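Beta-lactamase II (Erythrobacter litoralis, PDB 6V72) probably hydrolyses beta-lactam antibiotics to substituted beta-amino acids, as a zinc-dependent class B metallo-beta-lactamase. Local coordinates at residues G143-E148 against L156-P161; W116-S121 against D168-G173. One frame throughout, in Å; residues are numbered along the deposited sequence. Where two conformers were deposited one is given.

Contact 1 of 2, residues G143-E148 against L156-P161; sequences GWATGE and LRLYYP. With CA (calcium ion), chain D.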
loop_
_atom_site.group_PDB
_atom_site.type_symbol
_atom_site.label_atom_id
_atom_site.label_comp_id
_atom_site.label_asym_id
_atom_site.label_seq_id
_atom_site.Cartn_x
_atom_site.Cartn_y
_atom_site.Cartn_z
ATOM N N GLY A 143 12.865 12.378 21.920
ATOM C CA GLY A 143 11.559 11.976 21.463
ATOM C C GLY A 143 10.486 11.950 22.530
ATOM O O GLY A 143 9.334 11.651 22.204
ATOM N N TRP A 144 10.818 12.275 23.785
ATOM C CA TRP A 144 9.846 12.188 24.871
ATOM C C TRP A 144 9.140 13.516 25.087
ATOM O O TRP A 144 9.762 14.574 25.063
ATOM C CB TRP A 144 10.522 11.754 26.169
ATOM C CG TRP A 144 10.986 10.346 26.102
ATOM C CD1 TRP A 144 12.277 9.911 25.941
ATOM C CD2 TRP A 144 10.165 9.177 26.166
ATOM N NE1 TRP A 144 12.301 8.532 25.915
ATOM C CE2 TRP A 144 11.018 8.060 26.046
ATOM C CE3 TRP A 144 8.781 8.963 26.283
ATOM C CZ2 TRP A 144 10.542 6.749 26.069
ATOM C CZ3 TRP A 144 8.305 7.645 26.317
ATOM C CH2 TRP A 144 9.191 6.558 26.206
ATOM N N ALA A 145 7.834 13.451 25.318
ATOM C CA ALA A 145 7.098 14.666 25.619
ATOM C C ALA A 145 7.523 15.233 26.967
ATOM O O ALA A 145 7.936 14.514 27.888
ATOM C CB ALA A 145 5.588 14.401 25.621
ATOM N N THR A 146 7.407 16.549 27.081
ATOM C CA THR A 146 7.693 17.238 28.333
ATOM C C THR A 146 6.629 18.303 28.521
ATOM O O THR A 146 5.680 18.401 27.738
ATOM C CB THR A 146 9.088 17.873 28.317
ATOM O OG1 THR A 146 9.357 18.517 29.601
ATOM C CG2 THR A 146 9.182 18.877 27.143
ATOM N N GLY A 147 6.765 19.080 29.582
ATOM C CA GLY A 147 5.884 20.212 29.725
ATOM C C GLY A 147 4.420 19.844 29.875
ATOM O O GLY A 147 4.050 18.799 30.444
ATOM N N GLU A 148 3.565 20.745 29.356
ATOM C CA GLU A 148 2.126 20.626 29.557
ATOM C C GLU A 148 1.556 19.346 28.947
ATOM O O GLU A 148 0.631 18.750 29.513
ATOM C CB GLU A 148 1.417 21.850 28.983
ATOM C CG GLU A 148 1.447 23.053 29.887
ATOM C CD GLU A 148 0.710 22.831 31.202
ATOM O OE1 GLU A 148 -0.221 21.989 31.246
ATOM O OE2 GLU A 148 1.060 23.503 32.191
ATOM N N LEU A 156 -0.411 8.428 30.173
ATOM C CA LEU A 156 0.184 8.153 28.873
ATOM C C LEU A 156 1.555 8.800 28.786
ATOM O O LEU A 156 1.748 9.950 29.204
ATOM C CB LEU A 156 -0.699 8.682 27.745
ATOM C CG LEU A 156 -2.019 7.930 27.588
ATOM C CD1 LEU A 156 -2.977 8.792 26.797
ATOM C CD2 LEU A 156 -1.844 6.559 26.924
ATOM N N ARG A 157 2.509 8.064 28.238
ATOM C CA ARG A 157 3.816 8.619 27.919
ATOM C C ARG A 157 3.885 8.782 26.411
ATOM O O ARG A 157 3.727 7.807 25.668
ATOM C CB ARG A 157 4.930 7.724 28.447
ATOM C CG ARG A 157 4.890 7.587 29.970
ATOM C CD ARG A 157 5.112 8.907 30.682
ATOM N NE ARG A 157 5.425 8.680 32.094
ATOM C CZ ARG A 157 4.649 9.044 33.115
ATOM N NH1 ARG A 157 5.026 8.759 34.348
ATOM N NH2 ARG A 157 3.516 9.707 32.915
ATOM N N LEU A 158 4.076 10.013 25.963
ATOM C CA LEU A 158 4.070 10.335 24.537
ATOM C C LEU A 158 5.484 10.300 23.969
ATOM O O LEU A 158 6.393 10.911 24.538
ATOM C CB LEU A 158 3.499 11.731 24.320
ATOM C CG LEU A 158 1.996 11.926 24.323
ATOM C CD1 LEU A 158 1.297 11.167 25.398
ATOM C CD2 LEU A 158 1.775 13.420 24.468
ATOM N N TYR A 159 5.654 9.626 22.830
ATOM C CA TYR A 159 6.969 9.404 22.244
ATOM C C TYR A 159 6.923 9.651 20.741
ATOM O O TYR A 159 6.111 9.042 20.030
ATOM C CB TYR A 159 7.449 7.967 22.521
ATOM C CG TYR A 159 8.840 7.725 21.986
ATOM C CD1 TYR A 159 9.947 8.304 22.590
ATOM C CD2 TYR A 159 9.047 6.924 20.864
ATOM C CE1 TYR A 159 11.219 8.090 22.093
ATOM C CE2 TYR A 159 10.298 6.707 20.362
ATOM C CZ TYR A 159 11.388 7.283 20.971
ATOM O OH TYR A 159 12.662 7.048 20.458
ATOM N N TYR A 160 7.811 10.520 20.259
ATOM C CA TYR A 160 7.947 10.760 18.825
ATOM C C TYR A 160 9.110 9.921 18.331
ATOM O O TYR A 160 10.260 10.204 18.706
ATOM C CB TYR A 160 8.208 12.244 18.536
ATOM C CG TYR A 160 8.535 12.497 17.082
ATOM C CD1 TYR A 160 7.698 12.031 16.066
ATOM C CD2 TYR A 160 9.687 13.176 16.723
ATOM C CE1 TYR A 160 7.995 12.254 14.745
ATOM C CE2 TYR A 160 9.992 13.395 15.388
ATOM C CZ TYR A 160 9.139 12.927 14.404
ATOM O OH TYR A 160 9.432 13.136 13.064
ATOM N N PRO A 161 8.876 8.882 17.515
ATOM C CA PRO A 161 9.965 7.979 17.118
ATOM C C PRO A 161 10.731 8.431 15.893
ATOM O O PRO A 161 11.754 7.814 15.571
ATOM C CB PRO A 161 9.221 6.672 16.818
ATOM C CG PRO A 161 7.899 7.156 16.194
ATOM C CD PRO A 161 7.553 8.394 17.062
HETATM CA CA CA D . -0.999 22.315 33.544
HETATM O O HOH W 1 -2.259 20.364 32.680
#
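W144 and Y159 face each other as the non-hydrogen-bonded pair of a single antiparallel bridge, which joins the edges of the two sheets of the metallo-beta-lactamase fold. The bridge hangs on two backbone bonds: Y160 N donates to G143 O at 2.7 Å and A145 N to L158 O at 3.0 Å.

Beside these bonds the two rings meet edge-to-face. The tyrosine presents its CD1 edge over the middle of the indole, CD1 of Y159 lying 3.6 Å from CE2 of W144, with the planes turned 52° apart. With CG anti to the backbone nitrogen (chi1 -177°), the Y159 ring is carried beside its own carbonyl carbon, which brings CD1 over the indole; CB of Y159 adds a CH-pi contact over the six-membered ring of W144. F216 also meets the W144 ring, and A215 of helix 205-215 touches it.

G143 lies tight against the other strand: its CA makes a CA-H...O contact with Y160 O at 3.5 Å, and its O lies 3.4 Å from CD1 of Y159. Farther along, beyond the bridge, E148 chelates a calcium ion with both carboxylate oxygens, and OE1 of Q151 binds the same ion. On A145 the methyl packs against L158, CB to CB 3.6 Å.

Contact 2 of 2, residues W116-S121 against D168-G173; sequences WAHPLS and DNITVG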
loop_
_atom_site.group_PDB
_atom_site.type_symbol
_atom_site.label_atom_id
_atom_site.label_comp_id
_atom_site.label_asym_id
_atom_site.label_seq_id
_atom_site.Cartn_x
_atom_site.Cartn_y
_atom_site.Cartn_z
ATOM N N TRP A 116 -4.301 17.715 21.575
ATOM C CA TRP A 116 -2.847 17.764 21.504
ATOM C C TRP A 116 -2.359 17.029 20.270
ATOM O O TRP A 116 -2.893 15.971 19.927
ATOM C CB TRP A 116 -2.230 17.101 22.763
ATOM C CG TRP A 116 -2.444 17.916 23.986
ATOM C CD1 TRP A 116 -3.533 17.896 24.809
ATOM C CD2 TRP A 116 -1.567 18.920 24.493
ATOM N NE1 TRP A 116 -3.373 18.817 25.818
ATOM C CE2 TRP A 116 -2.177 19.464 25.645
ATOM C CE3 TRP A 116 -0.322 19.414 24.087
ATOM C CZ2 TRP A 116 -1.582 20.468 26.398
ATOM C CZ3 TRP A 116 0.263 20.411 24.834
ATOM C CH2 TRP A 116 -0.366 20.931 25.978
ATOM N N ALA A 117 -1.322 17.569 19.622
ATOM C CA ALA A 117 -0.719 16.913 18.472
ATOM C C ALA A 117 0.742 17.311 18.369
ATOM O O ALA A 117 1.170 18.317 18.944
ATOM C CB ALA A 117 -1.423 17.262 17.155
ATOM N N HIS A 118 1.502 16.503 17.612
ATOM C CA HIS A 118 2.841 16.906 17.207
ATOM C C HIS A 118 2.785 18.302 16.579
ATOM O O HIS A 118 1.866 18.587 15.801
ATOM C CB HIS A 118 3.398 15.886 16.208
ATOM C CG HIS A 118 4.851 16.082 15.903
ATOM N ND1 HIS A 118 5.321 17.140 15.149
ATOM C CD2 HIS A 118 5.943 15.362 16.270
ATOM C CE1 HIS A 118 6.639 17.063 15.072
ATOM N NE2 HIS A 118 7.039 15.992 15.736
ATOM N N PRO A 119 3.756 19.189 16.863
ATOM C CA PRO A 119 3.648 20.577 16.370
ATOM C C PRO A 119 3.624 20.704 14.866
ATOM O O PRO A 119 3.112 21.712 14.353
ATOM C CB PRO A 119 4.895 21.272 16.947
ATOM C CG PRO A 119 5.754 20.195 17.473
ATOM C CD PRO A 119 4.887 19.019 17.785
ATOM N N LEU A 120 4.205 19.756 14.131
ATOM C CA LEU A 120 4.279 19.932 12.691
ATOM C C LEU A 120 3.211 19.132 11.970
ATOM O O LEU A 120 3.121 19.204 10.740
ATOM C CB LEU A 120 5.687 19.588 12.173
ATOM C CG LEU A 120 6.826 20.439 12.747
ATOM C CD1 LEU A 120 8.186 20.095 12.101
ATOM C CD2 LEU A 120 6.505 21.955 12.634
ATOM N N SER A 121 2.374 18.400 12.696
ATOM C CA SER A 121 1.309 17.661 12.043
ATOM C C SER A 121 0.313 18.638 11.433
ATOM O O SER A 121 -0.014 19.665 12.033
ATOM C CB SER A 121 0.614 16.732 13.035
ATOM O OG SER A 121 0.019 17.477 14.077
ATOM N N ASP A 168 5.335 13.049 10.946
ATOM C CA ASP A 168 5.148 13.517 12.310
ATOM C C ASP A 168 4.328 12.542 13.156
ATOM O O ASP A 168 3.814 12.930 14.212
ATOM C CB ASP A 168 4.509 14.905 12.282
ATOM C CG ASP A 168 5.306 15.911 11.406
ATOM O OD1 ASP A 168 6.552 16.036 11.566
ATOM O OD2 ASP A 168 4.683 16.566 10.538
ATOM N N ASN A 169 4.220 11.275 12.746
ATOM C CA ASN A 169 3.469 10.316 13.555
ATOM C C ASN A 169 4.071 10.159 14.948
ATOM O O ASN A 169 5.292 10.181 15.118
ATOM C CB ASN A 169 3.366 8.948 12.837
ATOM C CG ASN A 169 4.696 8.373 12.330
ATOM O OD1 ASN A 169 5.785 8.682 12.832
ATOM N ND2 ASN A 169 4.587 7.491 11.365
ATOM N N ILE A 170 3.202 10.032 15.962
ATOM C CA ILE A 170 3.664 9.807 17.328
ATOM C C ILE A 170 3.032 8.537 17.896
ATOM O O ILE A 170 2.139 7.933 17.307
ATOM C CB ILE A 170 3.403 11.015 18.252
ATOM C CG1 ILE A 170 1.896 11.264 18.407
ATOM C CG2 ILE A 170 4.131 12.270 17.718
ATOM C CD1 ILE A 170 1.571 12.363 19.463
ATOM N N THR A 171 3.543 8.122 19.054
ATOM C CA THR A 171 3.108 6.900 19.724
ATOM C C THR A 171 2.881 7.203 21.199
ATOM O O THR A 171 3.352 8.220 21.724
ATOM C CB THR A 171 4.147 5.782 19.577
ATOM O OG1 THR A 171 5.361 6.176 20.234
ATOM C CG2 THR A 171 4.436 5.497 18.097
ATOM N N VAL A 172 2.134 6.327 21.880
ATOM C CA VAL A 172 1.906 6.497 23.312
ATOM C C VAL A 172 2.059 5.155 24.011
ATOM O O VAL A 172 1.842 4.092 23.425
ATOM C CB VAL A 172 0.529 7.134 23.617
ATOM C CG1 VAL A 172 0.373 8.462 22.879
ATOM C CG2 VAL A 172 -0.578 6.173 23.220
ATOM N N GLY A 173 2.440 5.203 25.280
ATOM C CA GLY A 173 2.604 3.988 26.042
ATOM C C GLY A 173 2.085 4.163 27.454
ATOM O O GLY A 173 1.976 5.279 27.974
#
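The imidazole of H118 is sandwiched between two carbons: CB of D168 lies over one face, a CH-pi contact with CB 3.9 Å from the ring centroid, and CD of P119 covers the opposite face. Two groups approach the edge in the ring plane. One is the backbone N of L120, the other the CG2 methyl of I170, 3.9 Å from CD2 of H118. The D168 carboxylate lies nearly parallel to the imidazole, 20° away, though the two side chains run at about a right angle.

H118 opens a type I beta turn ending at S121, just past strand 114-117. The ring is turned back onto this turn, its CG anti to the backbone nitrogen (chi1 -170°), so that ND1 accepts the N-H of L120 at 3.0 Å in an almost straight bond. The turn's own bond runs from S121 N to H118 O, 3.2 Å, and OG of S121 adds a second to that oxygen in one of its two conformers. Y160 adds an edge-to-face contact with the imidazole, and F139 meets it too.

Across the contact itself there is no hydrogen bond. OD2 of D168 stands 3.1 Å from O of L120, acceptor against acceptor. The S121 side chain is about 7 Å from that of H96 and D168's about 9 Å from that of D199, both zinc ligands of this enzyme, although this chain carries no zinc here. With ND1 serving as acceptor, a neutral H118 would carry its proton on NE2; cohesion here rests on packing round the ring, with H118's bond to L120 inside the turn and both oxygens of D168's carboxylate held by residues adjoining the segments.

From the N terminus, the chain first runs through 116-121, at the end of strand 114-117 in the nine-strand sheet, and then reaches 143-148, which holds the short, weakly bonded edge strand 145-146. Contact 1 closes the short loop holding helix 147-153, bringing the chain back at 156-161. Contact 2 closes the much longer loop from 116-121 to 168-173, so contact 1 is nested inside it. The returning segments are neighbours in the four-strand sheet: R157 N with G173 O and T171 N with Y159 O are probable hydrogen bonds between antiparallel strands. Contact 1 joins the sheets edge to edge; contact 2 joins the turn after 114-117 to the approach to strand 171-174.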